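Local coordinates for protein metal-dependent phosphohydrolase, HDOD domain-containing (Geobacter sulfurreducens, PDB 3HC1) that is of unknown function but binds two iron(III) ions in an HD-domain-type site and is probably related to metal-dependent phosphohydrolases, at residues L106-R116 with V157-S168; I129-F139 with A229-A237. One frame throughout, in Å; residues are numbered along the deposited sequence. Where two conformers were deposited one is given.

Interaction 1: L106-R116 with V157-S168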
loop_
_atom_site.group_PDB
_atom_site.type_symbol
_atom_site.label_atom_id
_atom_site.label_comp_id
_atom_site.label_asym_id
_atom_site.label_seq_id
_atom_site.Cartn_x
_atom_site.Cartn_y
_atom_site.Cartn_z
ATOM N N LEU A 106 -8.980 -8.737 3.592
ATOM C CA LEU A 106 -9.380 -7.418 4.052
ATOM C C LEU A 106 -10.065 -6.572 2.968
ATOM O O LEU A 106 -11.030 -5.890 3.247
ATOM C CB LEU A 106 -8.192 -6.655 4.607
ATOM C CG LEU A 106 -8.522 -5.196 5.036
ATOM C CD1 LEU A 106 -9.387 -5.194 6.340
ATOM C CD2 LEU A 106 -7.236 -4.449 5.253
ATOM N N PHE A 107 -9.556 -6.642 1.749
ATOM C CA PHE A 107 -10.069 -5.852 0.644
ATOM C C PHE A 107 -11.328 -6.499 -0.002
ATOM O O PHE A 107 -12.092 -5.836 -0.693
ATOM C CB PHE A 107 -8.962 -5.668 -0.419
ATOM C CG PHE A 107 -7.873 -4.714 -0.027
ATOM C CD1 PHE A 107 -6.876 -5.108 0.841
ATOM C CD2 PHE A 107 -7.857 -3.409 -0.510
ATOM C CE1 PHE A 107 -5.866 -4.269 1.182
ATOM C CE2 PHE A 107 -6.850 -2.570 -0.201
ATOM C CZ PHE A 107 -5.837 -2.984 0.664
ATOM N N LYS A 108 -11.520 -7.805 0.197
ATOM C CA LYS A 108 -12.658 -8.542 -0.344
ATOM C C LYS A 108 -13.848 -8.563 0.575
ATOM O O LYS A 108 -14.960 -8.722 0.108
ATOM C CB LYS A 108 -12.336 -10.033 -0.536
ATOM C CG LYS A 108 -11.710 -10.436 -1.777
ATOM C CD LYS A 108 -11.997 -11.970 -2.051
ATOM C CE LYS A 108 -11.330 -12.918 -1.004
ATOM N NZ LYS A 108 -12.263 -13.609 -0.023
ATOM N N THR A 109 -13.607 -8.509 1.888
ATOM C CA THR A 109 -14.650 -8.826 2.873
ATOM C C THR A 109 -15.488 -7.578 3.217
ATOM O O THR A 109 -15.344 -6.930 4.248
ATOM C CB THR A 109 -14.003 -9.519 4.092
ATOM O OG1 THR A 109 -13.334 -10.690 3.602
ATOM C CG2 THR A 109 -15.041 -9.933 5.143
ATOM N N GLY A 110 -16.397 -7.255 2.306
ATOM C CA GLY A 110 -17.274 -6.108 2.458
ATOM C C GLY A 110 -17.833 -5.667 1.119
ATOM O O GLY A 110 -17.438 -6.167 0.055
ATOM N N LYS A 111 -18.680 -4.664 1.187
ATOM C CA LYS A 111 -19.078 -3.924 0.039
ATOM C C LYS A 111 -19.288 -2.474 0.436
ATOM O O LYS A 111 -19.595 -2.159 1.595
ATOM C CB LYS A 111 -20.403 -4.558 -0.520
ATOM C CG LYS A 111 -21.721 -4.061 0.078
ATOM C CD LYS A 111 -21.915 -4.426 1.529
ATOM C CE LYS A 111 -23.328 -4.130 1.995
ATOM N NZ LYS A 111 -23.530 -4.136 3.478
ATOM N N GLY A 112 -19.127 -1.592 -0.527
ATOM C CA GLY A 112 -19.460 -0.204 -0.365
ATOM C C GLY A 112 -19.596 0.566 -1.683
ATOM O O GLY A 112 -19.633 -0.044 -2.754
ATOM N N PRO A 113 -19.712 1.922 -1.598
ATOM C CA PRO A 113 -19.883 2.774 -2.776
ATOM C C PRO A 113 -18.729 2.745 -3.764
ATOM O O PRO A 113 -18.952 2.876 -4.943
ATOM C CB PRO A 113 -20.169 4.167 -2.200
ATOM C CG PRO A 113 -19.883 4.110 -0.794
ATOM C CD PRO A 113 -19.804 2.688 -0.342
ATOM N N LEU A 114 -17.514 2.458 -3.317
ATOM C CA LEU A 114 -16.425 2.156 -4.246
ATOM C C LEU A 114 -16.253 0.627 -4.397
ATOM O O LEU A 114 -16.363 -0.145 -3.421
ATOM C CB LEU A 114 -15.119 2.725 -3.700
ATOM C CG LEU A 114 -14.567 3.971 -4.371
ATOM C CD1 LEU A 114 -15.635 5.060 -4.435
ATOM C CD2 LEU A 114 -13.327 4.436 -3.589
ATOM N N ASN A 115 -15.940 0.198 -5.616
ATOM C CA ASN A 115 -15.853 -1.206 -5.924
ATOM C C ASN A 115 -14.653 -1.778 -5.198
ATOM O O ASN A 115 -13.633 -1.111 -5.079
ATOM C CB ASN A 115 -15.764 -1.443 -7.434
ATOM C CG ASN A 115 -17.067 -1.070 -8.191
ATOM O OD1 ASN A 115 -18.105 -0.936 -7.618
ATOM N ND2 ASN A 115 -16.966 -0.904 -9.492
ATOM N N ARG A 116 -14.778 -3.000 -4.700
ATOM C CA ARG A 116 -13.682 -3.691 -4.049
ATOM C C ARG A 116 -12.399 -3.640 -4.851
ATOM O O ARG A 116 -11.310 -3.360 -4.321
ATOM C CB ARG A 116 -14.038 -5.152 -3.795
ATOM C CG ARG A 116 -15.110 -5.326 -2.767
ATOM C CD ARG A 116 -15.523 -6.781 -2.688
ATOM N NE ARG A 116 -16.478 -7.160 -3.724
ATOM C CZ ARG A 116 -17.809 -7.130 -3.625
ATOM N NH1 ARG A 116 -18.449 -6.683 -2.542
ATOM N NH2 ARG A 116 -18.515 -7.555 -4.662
ATOM N N VAL A 157 -10.466 1.690 2.908
ATOM C CA VAL A 157 -11.083 0.403 2.994
ATOM C C VAL A 157 -12.046 0.400 4.154
ATOM O O VAL A 157 -13.184 -0.019 4.029
ATOM C CB VAL A 157 -10.064 -0.767 3.138
ATOM C CG1 VAL A 157 -10.806 -2.078 3.415
ATOM C CG2 VAL A 157 -9.273 -0.890 1.852
ATOM N N PHE A 158 -11.603 0.925 5.284
ATOM C CA PHE A 158 -12.475 1.013 6.436
ATOM C C PHE A 158 -13.703 1.855 6.197
ATOM O O PHE A 158 -14.798 1.437 6.530
ATOM C CB PHE A 158 -11.718 1.592 7.636
ATOM C CG PHE A 158 -12.593 1.812 8.813
ATOM C CD1 PHE A 158 -12.893 0.758 9.646
ATOM C CD2 PHE A 158 -13.175 3.050 9.051
ATOM C CE1 PHE A 158 -13.721 0.950 10.728
ATOM C CE2 PHE A 158 -14.000 3.225 10.129
ATOM C CZ PHE A 158 -14.274 2.175 10.952
ATOM N N ILE A 159 -13.528 3.078 5.683
ATOM C CA ILE A 159 -14.655 3.964 5.511
ATOM C C ILE A 159 -15.638 3.353 4.479
ATOM O O ILE A 159 -16.863 3.443 4.668
ATOM C CB ILE A 159 -14.222 5.360 5.065
ATOM C CG1 ILE A 159 -13.301 5.999 6.121
ATOM C CG2 ILE A 159 -15.399 6.279 4.767
ATOM C CD1 ILE A 159 -12.723 7.295 5.640
ATOM N N ASN A 160 -15.074 2.788 3.400
ATOM C CA ASN A 160 -15.857 2.219 2.274
ATOM C C ASN A 160 -16.742 1.066 2.755
ATOM O O ASN A 160 -17.921 1.005 2.425
ATOM C CB ASN A 160 -14.939 1.757 1.127
ATOM C CG ASN A 160 -15.730 1.303 -0.118
ATOM O OD1 ASN A 160 -16.718 1.945 -0.536
ATOM N ND2 ASN A 160 -15.302 0.213 -0.702
ATOM N N PHE A 161 -16.178 0.184 3.567
ATOM C CA PHE A 161 -16.870 -1.047 3.972
ATOM C C PHE A 161 -17.680 -0.840 5.259
ATOM O O PHE A 161 -18.688 -1.518 5.477
ATOM C CB PHE A 161 -15.904 -2.207 4.193
ATOM C CG PHE A 161 -15.359 -2.853 2.942
ATOM C CD1 PHE A 161 -15.967 -2.687 1.680
ATOM C CD2 PHE A 161 -14.253 -3.701 3.053
ATOM C CE1 PHE A 161 -15.478 -3.317 0.586
ATOM C CE2 PHE A 161 -13.753 -4.354 1.931
ATOM C CZ PHE A 161 -14.374 -4.158 0.699
ATOM N N PHE A 162 -17.223 0.077 6.120
ATOM C CA PHE A 162 -17.769 0.156 7.469
ATOM C C PHE A 162 -18.539 1.396 7.765
ATOM O O PHE A 162 -19.285 1.410 8.728
ATOM C CB PHE A 162 -16.679 -0.088 8.515
ATOM C CG PHE A 162 -16.144 -1.467 8.464
ATOM C CD1 PHE A 162 -16.740 -2.476 9.215
ATOM C CD2 PHE A 162 -15.126 -1.785 7.608
ATOM C CE1 PHE A 162 -16.273 -3.778 9.142
ATOM C CE2 PHE A 162 -14.651 -3.095 7.514
ATOM C CZ PHE A 162 -15.230 -4.092 8.292
ATOM N N ARG A 163 -18.334 2.434 6.986
ATOM C CA ARG A 163 -19.115 3.654 7.063
ATOM C C ARG A 163 -19.563 4.013 5.643
ATOM O O ARG A 163 -19.488 5.156 5.249
ATOM C CB ARG A 163 -18.294 4.817 7.670
ATOM C CG ARG A 163 -17.791 4.581 9.087
ATOM C CD ARG A 163 -18.901 4.401 10.069
ATOM N NE ARG A 163 -19.713 5.585 10.250
ATOM C CZ ARG A 163 -19.629 6.444 11.271
ATOM N NH1 ARG A 163 -18.738 6.287 12.255
ATOM N NH2 ARG A 163 -20.463 7.487 11.312
ATOM N N GLY A 164 -20.026 3.019 4.893
ATOM C CA GLY A 164 -20.345 3.208 3.473
ATOM C C GLY A 164 -21.431 4.229 3.219
ATOM O O GLY A 164 -21.315 5.107 2.327
ATOM N N LYS A 165 -22.487 4.114 4.026
ATOM C CA LYS A 165 -23.634 5.028 3.937
ATOM C C LYS A 165 -23.110 6.459 3.890
ATOM O O LYS A 165 -23.510 7.228 3.017
ATOM C CB LYS A 165 -24.620 4.769 5.093
ATOM C CG LYS A 165 -25.977 5.420 4.979
ATOM C CD LYS A 165 -27.012 4.791 5.954
ATOM C CE LYS A 165 -26.455 4.443 7.349
ATOM N NZ LYS A 165 -27.570 4.195 8.314
ATOM N N GLU A 166 -22.140 6.754 4.759
ATOM C CA GLU A 166 -21.485 8.048 4.849
ATOM C C GLU A 166 -20.515 8.304 3.696
ATOM O O GLU A 166 -20.535 9.378 3.106
ATOM C CB GLU A 166 -20.697 8.157 6.174
ATOM C CG GLU A 166 -21.524 8.174 7.507
ATOM C CD GLU A 166 -22.133 6.813 7.927
ATOM O OE1 GLU A 166 -21.592 5.745 7.600
ATOM O OE2 GLU A 166 -23.179 6.810 8.613
ATOM N N PHE A 167 -19.635 7.337 3.393
ATOM C CA PHE A 167 -18.665 7.445 2.272
ATOM C C PHE A 167 -19.388 7.726 0.942
ATOM O O PHE A 167 -18.825 8.354 0.042
ATOM C CB PHE A 167 -17.917 6.123 2.135
ATOM C CG PHE A 167 -16.608 6.188 1.343
ATOM C CD1 PHE A 167 -15.618 7.118 1.653
ATOM C CD2 PHE A 167 -16.306 5.200 0.422
ATOM C CE1 PHE A 167 -14.376 7.126 0.989
ATOM C CE2 PHE A 167 -15.095 5.181 -0.258
ATOM C CZ PHE A 167 -14.102 6.145 0.026
ATOM N N SER A 168 -20.610 7.192 0.810
ATOM C CA SER A 168 -21.463 7.500 -0.367
ATOM C C SER A 168 -21.448 8.970 -0.686
ATOM O O SER A 168 -21.398 9.332 -1.843
ATOM C CB SER A 168 -22.931 7.100 -0.152
ATOM O OG SER A 168 -23.014 5.700 -0.059
HETATM O O HOH W 1 -19.099 -4.086 4.157
HETATM O O HOH W 2 -20.615 -0.263 3.013
HETATM O O HOH W 3 -21.737 -2.139 5.280
#

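Interaction 2: I129-F139 with A229-A237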
loop_
_atom_site.group_PDB
_atom_site.type_symbol
_atom_site.label_atom_id
_atom_site.label_comp_id
_atom_site.label_asym_id
_atom_site.label_seq_id
_atom_site.Cartn_x
_atom_site.Cartn_y
_atom_site.Cartn_z
ATOM N N ILE A 129 4.996 -0.373 -7.052
ATOM C CA ILE A 129 5.778 0.768 -7.520
ATOM C C ILE A 129 6.658 1.312 -6.413
ATOM O O ILE A 129 7.831 1.641 -6.660
ATOM C CB ILE A 129 4.874 1.891 -8.133
ATOM C CG1 ILE A 129 4.392 1.367 -9.493
ATOM C CG2 ILE A 129 5.670 3.250 -8.275
ATOM C CD1 ILE A 129 3.279 2.050 -10.101
ATOM N N ALA A 130 6.112 1.423 -5.197
ATOM C CA ALA A 130 6.928 1.870 -4.076
ATOM C C ALA A 130 8.126 0.920 -3.866
ATOM O O ALA A 130 9.223 1.392 -3.590
ATOM C CB ALA A 130 6.136 1.994 -2.846
ATOM N N LYS A 131 7.918 -0.376 -4.050
ATOM C CA LYS A 131 9.008 -1.314 -3.916
ATOM C C LYS A 131 10.025 -1.095 -5.010
ATOM O O LYS A 131 11.215 -1.087 -4.701
ATOM C CB LYS A 131 8.576 -2.754 -3.887
ATOM C CG LYS A 131 9.705 -3.669 -3.360
ATOM C CD LYS A 131 9.345 -5.123 -3.432
ATOM C CE LYS A 131 10.521 -6.006 -2.967
ATOM N NZ LYS A 131 10.284 -7.463 -3.244
ATOM N N LEU A 132 9.570 -0.901 -6.268
ATOM C CA LEU A 132 10.498 -0.651 -7.390
ATOM C C LEU A 132 11.422 0.522 -7.059
ATOM O O LEU A 132 12.659 0.436 -7.279
ATOM C CB LEU A 132 9.763 -0.384 -8.703
ATOM C CG LEU A 132 9.039 -1.553 -9.375
ATOM C CD1 LEU A 132 8.051 -1.029 -10.416
ATOM C CD2 LEU A 132 10.034 -2.566 -9.980
ATOM N N ILE A 133 10.833 1.603 -6.515
ATOM C CA ILE A 133 11.605 2.746 -6.100
ATOM C C ILE A 133 12.644 2.403 -5.004
ATOM O O ILE A 133 13.817 2.880 -5.063
ATOM C CB ILE A 133 10.713 3.941 -5.736
ATOM C CG1 ILE A 133 9.929 4.387 -6.990
ATOM C CG2 ILE A 133 11.578 5.102 -5.172
ATOM C CD1 ILE A 133 8.665 5.129 -6.723
ATOM N N ALA A 134 12.230 1.596 -4.019
ATOM C CA ALA A 134 13.099 1.142 -2.964
ATOM C C ALA A 134 14.336 0.484 -3.581
ATOM O O ALA A 134 15.464 0.788 -3.233
ATOM C CB ALA A 134 12.406 0.138 -2.153
ATOM N N GLU A 135 14.082 -0.419 -4.499
ATOM C CA GLU A 135 15.140 -1.126 -5.210
ATOM C C GLU A 135 16.059 -0.190 -5.995
ATOM O O GLU A 135 17.286 -0.273 -5.861
ATOM C CB GLU A 135 14.526 -2.231 -6.094
ATOM C CG GLU A 135 13.837 -3.318 -5.234
ATOM C CD GLU A 135 12.979 -4.306 -6.028
ATOM O OE1 GLU A 135 12.520 -3.991 -7.142
ATOM O OE2 GLU A 135 12.772 -5.415 -5.506
ATOM N N ARG A 136 15.487 0.740 -6.762
ATOM C CA ARG A 136 16.304 1.635 -7.585
ATOM C C ARG A 136 17.109 2.659 -6.807
ATOM O O ARG A 136 18.091 3.208 -7.327
ATOM C CB ARG A 136 15.457 2.396 -8.628
ATOM C CG ARG A 136 14.760 1.529 -9.630
ATOM C CD ARG A 136 15.687 0.741 -10.530
ATOM N NE ARG A 136 14.867 -0.136 -11.354
ATOM C CZ ARG A 136 14.426 -1.344 -11.010
ATOM N NH1 ARG A 136 14.775 -1.912 -9.859
ATOM N NH2 ARG A 136 13.627 -2.003 -11.842
ATOM N N THR A 137 16.727 2.922 -5.568
ATOM C CA THR A 137 17.413 3.926 -4.771
ATOM C C THR A 137 18.312 3.256 -3.735
ATOM O O THR A 137 18.908 3.932 -2.901
ATOM C CB THR A 137 16.389 4.875 -4.110
ATOM O OG1 THR A 137 15.513 4.133 -3.233
ATOM C CG2 THR A 137 15.577 5.654 -5.181
ATOM N N GLY A 138 18.371 1.928 -3.765
ATOM C CA GLY A 138 19.244 1.137 -2.880
ATOM C C GLY A 138 18.763 0.989 -1.449
ATOM O O GLY A 138 19.573 0.717 -0.540
ATOM N N PHE A 139 17.454 1.136 -1.225
ATOM C CA PHE A 139 16.911 1.013 0.122
ATOM C C PHE A 139 17.051 -0.462 0.548
ATOM O O PHE A 139 16.706 -1.371 -0.197
ATOM C CB PHE A 139 15.453 1.499 0.177
ATOM C CG PHE A 139 14.893 1.534 1.540
ATOM C CD1 PHE A 139 15.186 2.582 2.393
ATOM C CD2 PHE A 139 14.104 0.505 2.015
ATOM C CE1 PHE A 139 14.670 2.607 3.686
ATOM C CE2 PHE A 139 13.602 0.519 3.312
ATOM C CZ PHE A 139 13.881 1.579 4.143
ATOM N N ALA A 229 12.267 7.738 4.384
ATOM C CA ALA A 229 12.386 7.070 3.051
ATOM C C ALA A 229 11.152 6.295 2.714
ATOM O O ALA A 229 10.611 6.489 1.642
ATOM C CB ALA A 229 13.581 6.161 2.944
ATOM N N ILE A 230 10.642 5.466 3.624
ATOM C CA ILE A 230 9.489 4.641 3.287
ATOM C C ILE A 230 8.274 5.492 2.945
ATOM O O ILE A 230 7.636 5.250 1.942
ATOM C CB ILE A 230 9.154 3.591 4.400
ATOM C CG1 ILE A 230 10.329 2.582 4.560
ATOM C CG2 ILE A 230 7.883 2.850 4.029
ATOM C CD1 ILE A 230 10.268 1.685 5.794
ATOM N N VAL A 231 7.963 6.477 3.783
ATOM C CA VAL A 231 6.819 7.326 3.585
ATOM C C VAL A 231 6.980 8.067 2.250
ATOM O O VAL A 231 6.041 8.136 1.454
ATOM C CB VAL A 231 6.634 8.415 4.674
ATOM C CG1 VAL A 231 5.250 9.093 4.431
ATOM C CG2 VAL A 231 6.733 7.846 6.088
ATOM N N ALA A 232 8.183 8.606 2.018
ATOM C CA ALA A 232 8.474 9.327 0.800
ATOM C C ALA A 232 8.225 8.434 -0.430
ATOM O O ALA A 232 7.603 8.891 -1.404
ATOM C CB ALA A 232 9.906 9.875 0.846
HETATM N N MSE A 233 8.648 7.155 -0.344
HETATM C CA MSE A 233 8.465 6.181 -1.419
HETATM C C MSE A 233 7.007 5.900 -1.726
HETATM O O MSE A 233 6.577 5.854 -2.908
HETATM C CB MSE A 233 9.283 4.863 -1.128
HETATM C CG MSE A 233 10.790 5.154 -1.411
HETATM SE SE MSE A 233 11.827 3.750 -0.648
HETATM C CE MSE A 233 13.422 4.869 -0.565
ATOM N N VAL A 234 6.242 5.713 -0.669
ATOM C CA VAL A 234 4.805 5.380 -0.811
ATOM C C VAL A 234 4.043 6.629 -1.229
ATOM O O VAL A 234 3.112 6.527 -2.062
ATOM C CB VAL A 234 4.251 4.768 0.494
ATOM C CG1 VAL A 234 2.637 4.687 0.522
ATOM C CG2 VAL A 234 4.935 3.390 0.797
ATOM N N ALA A 235 4.391 7.803 -0.686
ATOM C CA ALA A 235 3.695 9.036 -1.136
ATOM C C ALA A 235 3.918 9.242 -2.608
ATOM O O ALA A 235 2.961 9.578 -3.318
ATOM C CB ALA A 235 4.124 10.329 -0.386
ATOM N N PHE A 236 5.173 9.076 -3.079
ATOM C CA PHE A 236 5.441 9.190 -4.523
ATOM C C PHE A 236 4.642 8.168 -5.321
ATOM O O PHE A 236 3.956 8.509 -6.313
ATOM C CB PHE A 236 6.941 9.116 -4.885
ATOM C CG PHE A 236 7.194 9.176 -6.340
ATOM C CD1 PHE A 236 7.101 8.047 -7.110
ATOM C CD2 PHE A 236 7.409 10.401 -6.961
ATOM C CE1 PHE A 236 7.258 8.098 -8.453
ATOM C CE2 PHE A 236 7.573 10.459 -8.315
ATOM C CZ PHE A 236 7.498 9.318 -9.061
ATOM N N ALA A 237 4.705 6.916 -4.893
ATOM C CA ALA A 237 3.993 5.846 -5.591
ATOM C C ALA A 237 2.479 6.094 -5.675
ATOM O O ALA A 237 1.855 5.791 -6.697
ATOM C CB ALA A 237 4.317 4.461 -4.993
#

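Interaction 1: L106-R116 with V157-S168
In the all-helical HDOD fold, the loop that joins helix 82-108 to helix 116-136 wraps around the C-terminal end of helix 154-162, with Phe161 and Asn160 gripping it by different means. The Phe161 ring packs against the loop: Gly110 CA sits over its centre, 3.6 Å from the centroid, in a CH-pi contact, while the carbonyl oxygens of Leu106 and Phe107 and CG of Arg116 meet its edge. A side chain at Gly110 would run into the ring, and its phi of 159° also calls for glycine. Arg116 NH1 bonds Gly110 O, tying the start of helix 116-136 back to the loop. Asn160 has its amide carbon anti to the backbone N (chi1 -174°), which carries the group to the backbone of Leu114; there OD1 accepts from Leu114 N at 2.9 Å and ND2 donates to Leu114 O at 2.9 Å. The two bonds fix the amide's rotation. Pro113 rests on the first turn of helix 164-177, its CG 3.9 Å from Phe167 CD2. Deeper in, Val157 CG2 packs 3.6 Å from Phe107 CE2. A water bridges the two segments, accepting from Lys111 N and lying 2.9 Å from Phe161 O, to which it donates.

Interaction 2: I129-F139 with A229-A237
Met233, a selenomethionine here, reaches from helix 229-243 into the end of helix 116-136, where SE lies 3.7 Å from Ala134 CA and CE 3.5 Å from Thr137 OG1. Its chain is extended beyond CG, sliding past Ile133, whose CG2 meets Met233 CG. Phe139 completes this first shell: its ring makes an oblique Met-aromatic contact, the selenium 4.9 Å from the centroid, and the side chain crosses that of Ile230 at about a right angle, with CZ 3.7 Å from Ile230 CG1. Ala229 CB touches the same ring at CE1. With an alanine at Phe139, the selenium would probably lose its aromatic neighbour and a gap would open beside Ala229 and Ile230. Toward the N-terminal side of 129-136 and the C-terminal side of 229-237 small residues meet, Ala130 CB and Ala237 CB being 3.7 Å apart; the axes of these two segments approach to 8.5 Å, with 130° between their N-to-C directions. What places Phe139 is a Schellman motif, in which Gly138 takes positive phi and Phe139 N bonds Ala134 O. Thr137 OG1 donates to Ile133 O at 2.8 Å, holding the hydroxyl beside the selenomethionine methyl. Around this apolar seam, helix 142-150 packs on Ala130, Ala134 and Ile230, helix 208-216 covers Ile230 and Val234, and helix 266-273 lies against Ala229, Met233 and Phe236.

In the fold
Interactions 1 and 2 lie on opposite sides of the chain's centre, their centres 28 Å apart and their nearest atoms about 11 Å apart, without touching. Helix 116-136 links them: interaction 1 includes its first residue and the loop leading into it from helix 82-108, interaction 2 its last two turns. Along the chain the segments alternate, 106-116, 129-139, 157-168, then 229-237, so the two pairings cross. Interaction 2 touches the di-iron site, through Val234 on His152; interaction 1 lies near it, the side chains of Val157 and Asp153 about 6 Å apart. Helix 116-136 carries the iron ligand His122 and helix 229-243 carries Asp238. Interaction 1 thus fixes the loop entering this His122-bearing helix, and interaction 2 packs its C-terminal end.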